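Local structure of DocCel5: Type I dockerin repeat domain from A. cellulolyticus family 5 endoglucanase WP_010249057 S51I, L52N mutant (Acetivibrio cellulolyticus, 5NRM) at residues G3-N8 against S13-L18; G39-D44 against F52-M57. The protein binds a cohesin of the scaffoldin B protein through its calcium-loaded dockerin fold, and so probably attaches a family 5 endoglucanase to the cellulosome. One frame throughout, in Å; residues are numbered along the deposited sequence.

Contact 1: G3-N8 against S13-L18; sequences GDVDGN and SIDFAL. With CA (calcium ion), chain C.
Asp15 OD1 is gripped twice: it binds the calcium ion at 2.5 Å and accepts a hydrogen bond from the backbone N of Asp6. That bond, 3.1 Å from Asp6 N to Asp15 OD1 with an N-H...O angle of 160°, meets the oxygen nearly along its C-O axis. The arrangement is the EF-hand-like calcium loop of a type I dockerin, in which 3-8 wraps the ion and helix 13-23 supplies a carboxylate from its first turn. Asp15 is bidentate, with OD2 at 2.4 Å from the calcium ion and also accepting from Asn12 N, which settles the rotation of the carboxylate. From the loop come Asp4 OD1, 2.3 Å from the calcium ion, Asp6 OD1 and Asn8 OD1; water 1 and the carbonyl of Ser10 complete the shell. The other oxygen of Asp4, OD2, accepts a hydrogen bond from Gly9 N. Short oxygen-bearing side chains suit these places because the backbone stays close to the metal. Asp6 CG lies between its own N and carbonyl carbon (chi1 64°), and its carboxylate is turned 71° from that of Asp15. Asp6 OD1 thereby closes an Asx turn, accepting Asn8 N from above the carboxylate plane, while its OD2 accepts a hydrogen bond from water 1 at 2.8 Å. Gly7 adopts the positive phi that the tight loop needs. Next to the site the contact turns apolar: Leu18 packs its CD1 on Asp6 CB at 3.6 Å and its CB on Val5 CG2 at 3.8 Å.

Contact 2: G39-D44 against F52-M57; sequences GDLNGD and FAIMRM. With CA (calcium ion), chain D.
In the second EF-hand-like calcium loop of the dockerin, Leu41 and Asn42 rest on Ile54 and Met55, one turn beyond the end of the loop in helix 49-59. The ion lies on the loop side of this contact. Asp40 OD1 binds the calcium ion at 2.1 Å and Asp44 OD1 binds it at 2.3 Å; Asn42 and water 2 are also ligands, and Ser46 O with both carboxylate oxygens of Asp51 complete the shell. Asp40 turns its carboxylate inward with CG anti to the backbone N (chi1 -178°), and its second oxygen, OD2, accepts from Lys45 N, so one carboxylate serves both the metal and the loop backbone. Gly43 takes a positive phi in the bend between Asn42 and Asp44, a conformation easy for glycine.

The touching across to the helix is purely apolar. Leu41 CB meets the CG2 branch of Ile54 at 3.8 Å, and Leu41 CD1, on a side chain lying aslant to that of Met55, reaches the first carbon of the latter, CB, at 4.0 Å. The other branch of Ile54 is used separately, as CD1 ends 3.7 Å from Asn42 CB, against a residue that is itself a calcium ligand. A beta-branched isoleucine therefore covers two consecutive loop residues with two different methyls. Phe66 packs on both Leu41 and Ile54, extending the apolar patch toward the C-terminus. Because the loop backbone is tied to Asp51, where Leu41 N is hydrogen-bonded to Asp51 OD1, the calcium ligands and the apolar packing lie next to each other; calcium binding would be expected to set the loop conformation that presents Leu41 to the helix.

Each contact joins a calcium loop to the helix that follows it. Contact 1 is buried and includes the bidentate aspartate, so metal ligation and a hydrogen bond cross between its segments; contact 2 takes a later piece of its helix, beyond that aspartate, and joins its segments by apolar carbons alone, with Asn42 exposed to solvent. They share no elements and follow one another along the chain, on opposite sides of its centre. Their helices nevertheless meet: the Phe16 and Phe52 rings stack, and Met55 packs on Phe16. Both phenylalanines also touch Leu79 of the partner chain.

Contact 1: G3-N8 against S13-L18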
ATOM      1  N   GLY B   3      13.566   8.320   8.015  1.00 17.25           N
ATOM      2  CA  GLY B   3      12.401   8.009   7.192  1.00 14.94           C
ATOM      3  C   GLY B   3      11.193   8.859   7.481  1.00 12.80           C
ATOM      4  O   GLY B   3      10.373   9.058   6.621  1.00 11.37           O
ATOM      5  N   ASP B   4      11.141   9.434   8.668  1.00 12.34           N
ATOM      6  CA  ASP B   4       9.896  10.140   9.074  1.00 11.29           C
ATOM      7  C   ASP B   4      10.107  11.627   8.693  1.00 11.35           C
ATOM      8  O   ASP B   4      10.249  12.521   9.534  1.00 12.00           O
ATOM      9  CB  ASP B   4       9.651  10.000  10.568  1.00 11.90           C
ATOM     10  CG  ASP B   4       8.325  10.625  10.989  1.00 11.07           C
ATOM     11  OD1 ASP B   4       7.569  10.928  10.088  1.00 10.48           O
ATOM     12  OD2 ASP B   4       8.127  10.874  12.210  1.00 12.12           O
ATOM     13  N   VAL B   5      10.120  11.915   7.393  1.00 11.36           N
ATOM     14  CA  VAL B   5      10.385  13.264   6.910  1.00 12.36           C
ATOM     15  C   VAL B   5       9.329  14.314   7.247  1.00 11.16           C
ATOM     16  O   VAL B   5       9.696  15.460   7.294  1.00 11.44           O
ATOM     17  CB  VAL B   5      10.710  13.275   5.357  1.00 13.45           C
ATOM     18  CG1 VAL B   5      11.874  12.364   5.044  1.00 15.29           C
ATOM     19  CG2 VAL B   5       9.526  12.948   4.520  1.00 12.86           C
ATOM     20  N   ASP B   6       8.084  13.939   7.563  1.00  9.82           N
ATOM     21  CA  ASP B   6       7.114  14.952   8.003  1.00  9.44           C
ATOM     22  C   ASP B   6       7.017  14.993   9.511  1.00  9.66           C
ATOM     23  O   ASP B   6       6.296  15.824  10.007  1.00 10.32           O
ATOM     24  CB  ASP B   6       5.715  14.807   7.412  1.00  8.99           C
ATOM     25  CG  ASP B   6       4.994  13.513   7.826  1.00  8.76           C
ATOM     26  OD1 ASP B   6       5.424  12.810   8.706  1.00  8.39           O
ATOM     27  OD2 ASP B   6       3.933  13.317   7.185  1.00  9.29           O
ATOM     28  N   GLY B   7       7.748  14.160  10.240  1.00  9.90           N
ATOM     29  CA  GLY B   7       7.807  14.284  11.684  1.00 10.82           C
ATOM     30  C   GLY B   7       6.597  13.799  12.438  1.00 10.76           C
ATOM     31  O   GLY B   7       6.531  14.070  13.657  1.00 12.06           O
ATOM     32  N   ASN B   8       5.677  13.112  11.760  1.00 10.00           N
ATOM     33  CA  ASN B   8       4.407  12.783  12.413  1.00 10.07           C
ATOM     34  C   ASN B   8       4.495  11.553  13.339  1.00 10.69           C
ATOM     35  O   ASN B   8       3.587  11.335  14.137  1.00 10.73           O
ATOM     36  CB  ASN B   8       3.233  12.685  11.458  1.00  9.68           C
ATOM     37  CG  ASN B   8       3.228  11.438  10.645  1.00  9.31           C
ATOM     38  OD1 ASN B   8       4.238  10.705  10.572  1.00  9.76           O
ATOM     39  ND2 ASN B   8       2.105  11.144  10.042  1.00  9.53           N
ATOM     40  N   SER B  13       3.508   6.354   3.378  1.00  8.05           N
ATOM     41  CA  SER B  13       3.540   6.761   1.989  1.00  8.79           C
ATOM     42  C   SER B  13       3.451   8.286   1.784  1.00  8.64           C
ATOM     43  O   SER B  13       3.813   8.797   0.718  1.00  9.55           O
ATOM     44  CB  SER B  13       2.395   6.072   1.206  1.00  8.80           C
ATOM     45  OG  SER B  13       1.112   6.407   1.751  1.00  9.00           O
ATOM     46  N   ILE B  14       3.019   8.997   2.815  1.00  8.10           N
ATOM     47  CA  ILE B  14       3.104  10.482   2.754  1.00  8.29           C
ATOM     48  C   ILE B  14       4.574  10.965   2.910  1.00  8.00           C
ATOM     49  O   ILE B  14       4.986  11.865   2.191  1.00  8.55           O
ATOM     50  CB  ILE B  14       2.128  11.152   3.735  1.00  8.34           C
ATOM     51  CG1 ILE B  14       0.664  10.865   3.236  1.00  8.58           C
ATOM     52  CG2 ILE B  14       2.473  12.607   3.888  1.00  8.64           C
ATOM     53  CD1 ILE B  14      -0.456  11.337   4.166  1.00  9.03           C
ATOM     54  N   ASP B  15       5.375  10.304   3.749  1.00  7.77           N
ATOM     55  CA  ASP B  15       6.829  10.585   3.781  1.00  8.37           C
ATOM     56  C   ASP B  15       7.437  10.247   2.414  1.00  9.09           C
ATOM     57  O   ASP B  15       8.225  11.019   1.869  1.00  9.97           O
ATOM     58  CB  ASP B  15       7.513   9.729   4.849  1.00  8.64           C
ATOM     59  CG  ASP B  15       6.984  10.021   6.241  1.00  8.87           C
ATOM     60  OD1 ASP B  15       7.104  11.172   6.700  1.00  9.27           O
ATOM     61  OD2 ASP B  15       6.430   9.085   6.878  1.00  9.09           O
ATOM     62  N   PHE B  16       7.031   9.103   1.824  1.00  9.37           N
ATOM     63  CA  PHE B  16       7.530   8.745   0.493  1.00 10.14           C
ATOM     64  C   PHE B  16       7.193   9.781  -0.564  1.00 10.49           C
ATOM     65  O   PHE B  16       8.028  10.122  -1.378  1.00 11.35           O
ATOM     66  CB  PHE B  16       6.870   7.412   0.166  1.00  9.91           C
ATOM     67  CG  PHE B  16       7.362   6.642  -1.054  1.00 11.00           C
ATOM     68  CD1 PHE B  16       8.676   6.368  -1.239  1.00 12.01           C
ATOM     69  CD2 PHE B  16       6.453   6.118  -1.922  1.00 11.06           C
ATOM     70  CE1 PHE B  16       9.080   5.584  -2.302  1.00 13.26           C
ATOM     71  CE2 PHE B  16       6.860   5.341  -3.021  1.00 12.37           C
ATOM     72  CZ  PHE B  16       8.191   5.093  -3.205  1.00 13.49           C
ATOM     73  N   ALA B  17       5.976  10.284  -0.533  1.00  9.93           N
ATOM     74  CA  ALA B  17       5.571  11.371  -1.396  1.00 10.86           C
ATOM     75  C   ALA B  17       6.355  12.681  -1.225  1.00 11.56           C
ATOM     76  O   ALA B  17       6.749  13.363  -2.206  1.00 12.95           O
ATOM     77  CB  ALA B  17       4.092  11.620  -1.256  1.00 10.63           C
ATOM     78  N   LEU B  18       6.598  13.039   0.012  1.00 11.19           N
ATOM     79  CA  LEU B  18       7.365  14.212   0.282  1.00 12.11           C
ATOM     80  C   LEU B  18       8.790  14.036  -0.228  1.00 12.88           C
ATOM     81  O   LEU B  18       9.364  14.961  -0.785  1.00 13.66           O
ATOM     82  CB  LEU B  18       7.398  14.538   1.770  1.00 11.77           C
ATOM     83  CG  LEU B  18       6.034  15.030   2.314  1.00 11.35           C
ATOM     84  CD1 LEU B  18       6.004  15.004   3.800  1.00 11.40           C
ATOM     85  CD2 LEU B  18       5.672  16.442   1.881  1.00 12.48           C
TER
HETATM   86 CA    CA C 101       5.755  10.447   8.724  1.00  8.73          CA
HETATM   87  O   HOH W   1       3.746  10.580   7.402  1.00  8.67           O

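Contact 2: G39-D44 against F52-M57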
ATOM      1  N   GLY B  39      15.862  12.202   6.031  1.00 19.53           N
ATOM      2  CA  GLY B  39      15.765  11.863   4.589  1.00 19.00           C
ATOM      3  C   GLY B  39      16.905  11.004   3.969  1.00 19.70           C
ATOM      4  O   GLY B  39      16.752  10.403   2.893  1.00 19.45           O
ATOM      5  N   ASP B  40      18.058  11.045   4.594  1.00 20.73           N
ATOM      6  CA  ASP B  40      19.193  10.267   4.086  1.00 22.20           C
ATOM      7  C   ASP B  40      19.277   8.889   4.693  1.00 22.84           C
ATOM      8  O   ASP B  40      19.624   8.742   5.859  1.00 23.12           O
ATOM      9  CB  ASP B  40      20.487  10.986   4.327  1.00 23.59           C
ATOM     10  CG  ASP B  40      21.703  10.204   3.740  1.00 25.44           C
ATOM     11  OD1 ASP B  40      21.675   9.646   2.529  1.00 25.01           O
ATOM     12  OD2 ASP B  40      22.688  10.304   4.518  1.00 27.51           O
ATOM     13  N   LEU B  41      19.016   7.915   3.834  1.00 23.44           N
ATOM     14  CA  LEU B  41      18.819   6.517   4.238  1.00 24.26           C
ATOM     15  C   LEU B  41      19.978   5.651   3.848  1.00 26.64           C
ATOM     16  O   LEU B  41      20.014   4.472   4.269  1.00 27.20           O
ATOM     17  CB  LEU B  41      17.508   5.988   3.645  1.00 22.77           C
ATOM     18  CG  LEU B  41      16.280   6.802   4.060  1.00 21.38           C
ATOM     19  CD1 LEU B  41      14.994   6.259   3.514  1.00 19.52           C
ATOM     20  CD2 LEU B  41      16.223   6.966   5.589  1.00 21.90           C
ATOM     21  N   ASN B  42      20.942   6.186   3.060  1.00 27.89           N
ATOM     22  CA  ASN B  42      22.126   5.395   2.695  1.00 30.69           C
ATOM     23  C   ASN B  42      23.424   5.993   3.170  1.00 32.49           C
ATOM     24  O   ASN B  42      24.513   5.467   2.880  1.00 35.27           O
ATOM     25  CB  ASN B  42      22.205   5.143   1.184  1.00 31.88           C
ATOM     26  CG  ASN B  42      22.227   6.433   0.392  1.00 32.30           C
ATOM     27  OD1 ASN B  42      22.351   7.504   0.949  1.00 31.16           O
ATOM     28  ND2 ASN B  42      22.164   6.306  -0.949  1.00 33.77           N
ATOM     29  N   GLY B  43      23.372   7.169   3.821  1.00 31.07           N
ATOM     30  CA  GLY B  43      24.516   7.638   4.577  1.00 33.16           C
ATOM     31  C   GLY B  43      25.553   8.478   3.802  1.00 35.00           C
ATOM     32  O   GLY B  43      26.684   8.592   4.219  1.00 37.58           O
ATOM     33  N   ASP B  44      25.169   9.042   2.667  1.00 34.10           N
ATOM     34  CA  ASP B  44      26.019  10.063   1.985  1.00 36.24           C
ATOM     35  C   ASP B  44      25.676  11.494   2.354  1.00 35.45           C
ATOM     36  O   ASP B  44      26.100  12.422   1.667  1.00 36.90           O
ATOM     37  CB  ASP B  44      26.002   9.908   0.453  1.00 36.78           C
ATOM     38  CG  ASP B  44      24.574   9.941  -0.160  1.00 33.98           C
ATOM     39  OD1 ASP B  44      23.546  10.247   0.526  1.00 31.57           O
ATOM     40  OD2 ASP B  44      24.449   9.454  -1.321  1.00 34.63           O
ATOM     41  N   PHE B  52      15.059   7.461  -1.854  1.00 20.88           N
ATOM     42  CA  PHE B  52      13.654   7.180  -2.238  1.00 19.17           C
ATOM     43  C   PHE B  52      13.473   5.693  -2.556  1.00 19.65           C
ATOM     44  O   PHE B  52      12.540   5.060  -2.046  1.00 18.14           O
ATOM     45  CB  PHE B  52      13.324   8.061  -3.460  1.00 20.20           C
ATOM     46  CG  PHE B  52      11.984   7.849  -4.081  1.00 19.44           C
ATOM     47  CD1 PHE B  52      10.851   8.402  -3.528  1.00 17.78           C
ATOM     48  CD2 PHE B  52      11.863   7.108  -5.250  1.00 20.84           C
ATOM     49  CE1 PHE B  52       9.593   8.193  -4.128  1.00 17.68           C
ATOM     50  CE2 PHE B  52      10.621   6.902  -5.833  1.00 20.91           C
ATOM     51  CZ  PHE B  52       9.493   7.479  -5.302  1.00 18.92           C
ATOM     52  N   ALA B  53      14.407   5.129  -3.341  1.00 21.44           N
ATOM     53  CA  ALA B  53      14.374   3.694  -3.623  1.00 22.26           C
ATOM     54  C   ALA B  53      14.392   2.876  -2.346  1.00 21.94           C
ATOM     55  O   ALA B  53      13.674   1.869  -2.260  1.00 20.85           O
ATOM     56  CB  ALA B  53      15.523   3.276  -4.531  1.00 24.96           C
ATOM     57  N   ILE B  54      15.202   3.259  -1.380  1.00 21.80           N
ATOM     58  CA  ILE B  54      15.312   2.574  -0.097  1.00 21.87           C
ATOM     59  C   ILE B  54      14.015   2.687   0.724  1.00 19.71           C
ATOM     60  O   ILE B  54      13.598   1.679   1.350  1.00 19.57           O
ATOM     61  CB  ILE B  54      16.537   3.043   0.730  1.00 23.08           C
ATOM     62  CG1 ILE B  54      17.857   2.562   0.155  1.00 25.91           C
ATOM     63  CG2 ILE B  54      16.498   2.646   2.209  1.00 22.76           C
ATOM     64  CD1 ILE B  54      19.094   3.288   0.681  1.00 27.64           C
ATOM     65  N   MET B  55      13.415   3.866   0.768  1.00 18.65           N
ATOM     66  CA  MET B  55      12.154   4.024   1.485  1.00 17.26           C
ATOM     67  C   MET B  55      11.120   3.085   0.871  1.00 16.83           C
ATOM     68  O   MET B  55      10.282   2.505   1.631  1.00 14.45           O
ATOM     69  CB  MET B  55      11.611   5.472   1.615  1.00 17.61           C
ATOM     70  CG  MET B  55      10.385   5.586   2.711  1.00 17.31           C
ATOM     71  SD  MET B  55       9.822   7.289   2.598  1.00 24.95           S
ATOM     72  CE  MET B  55      10.977   7.791   3.935  1.00 22.83           C
ATOM     73  N   ARG B  56      11.108   2.961  -0.467  1.00 17.43           N
ATOM     74  CA  ARG B  56      10.147   2.065  -1.139  1.00 17.68           C
ATOM     75  C   ARG B  56      10.365   0.628  -0.632  1.00 17.80           C
ATOM     76  O   ARG B  56       9.404  -0.048  -0.282  1.00 16.07           O
ATOM     77  CB  ARG B  56      10.236   2.118  -2.695  1.00 19.74           C
ATOM     78  CG  ARG B  56       9.288   1.111  -3.425  1.00 22.01           C
ATOM     79  CD  ARG B  56       9.219   1.373  -4.959  1.00 25.42           C
ATOM     80  NE  ARG B  56       8.426   0.374  -5.764  1.00 28.42           N
ATOM     81  CZ  ARG B  56       7.167   0.582  -6.243  1.00 31.21           C
ATOM     82  NH1 ARG B  56       6.490   1.767  -6.041  1.00 34.06           N
ATOM     83  NH2 ARG B  56       6.569  -0.362  -6.892  1.00 30.16           N
ATOM     84  N   MET B  57      11.609   0.186  -0.547  1.00 19.82           N
ATOM     85  CA  MET B  57      11.905  -1.175  -0.050  1.00 21.03           C
ATOM     86  C   MET B  57      11.399  -1.335   1.373  1.00 19.23           C
ATOM     87  O   MET B  57      10.836  -2.355   1.723  1.00 18.71           O
ATOM     88  CB  MET B  57      13.384  -1.472  -0.054  1.00 24.62           C
ATOM     89  CG  MET B  57      13.949  -1.578  -1.437  1.00 27.29           C
ATOM     90  SD  MET B  57      15.791  -1.547  -1.429  1.00 33.10           S
ATOM     91  CE  MET B  57      16.256  -2.671  -0.105  1.00 34.14           C
TER
HETATM   92 CA    CA D 102      21.332   9.617   0.469  1.00 19.21          CA
HETATM   93  O   HOH W   2      21.809   9.138  -1.980  1.00 23.74           O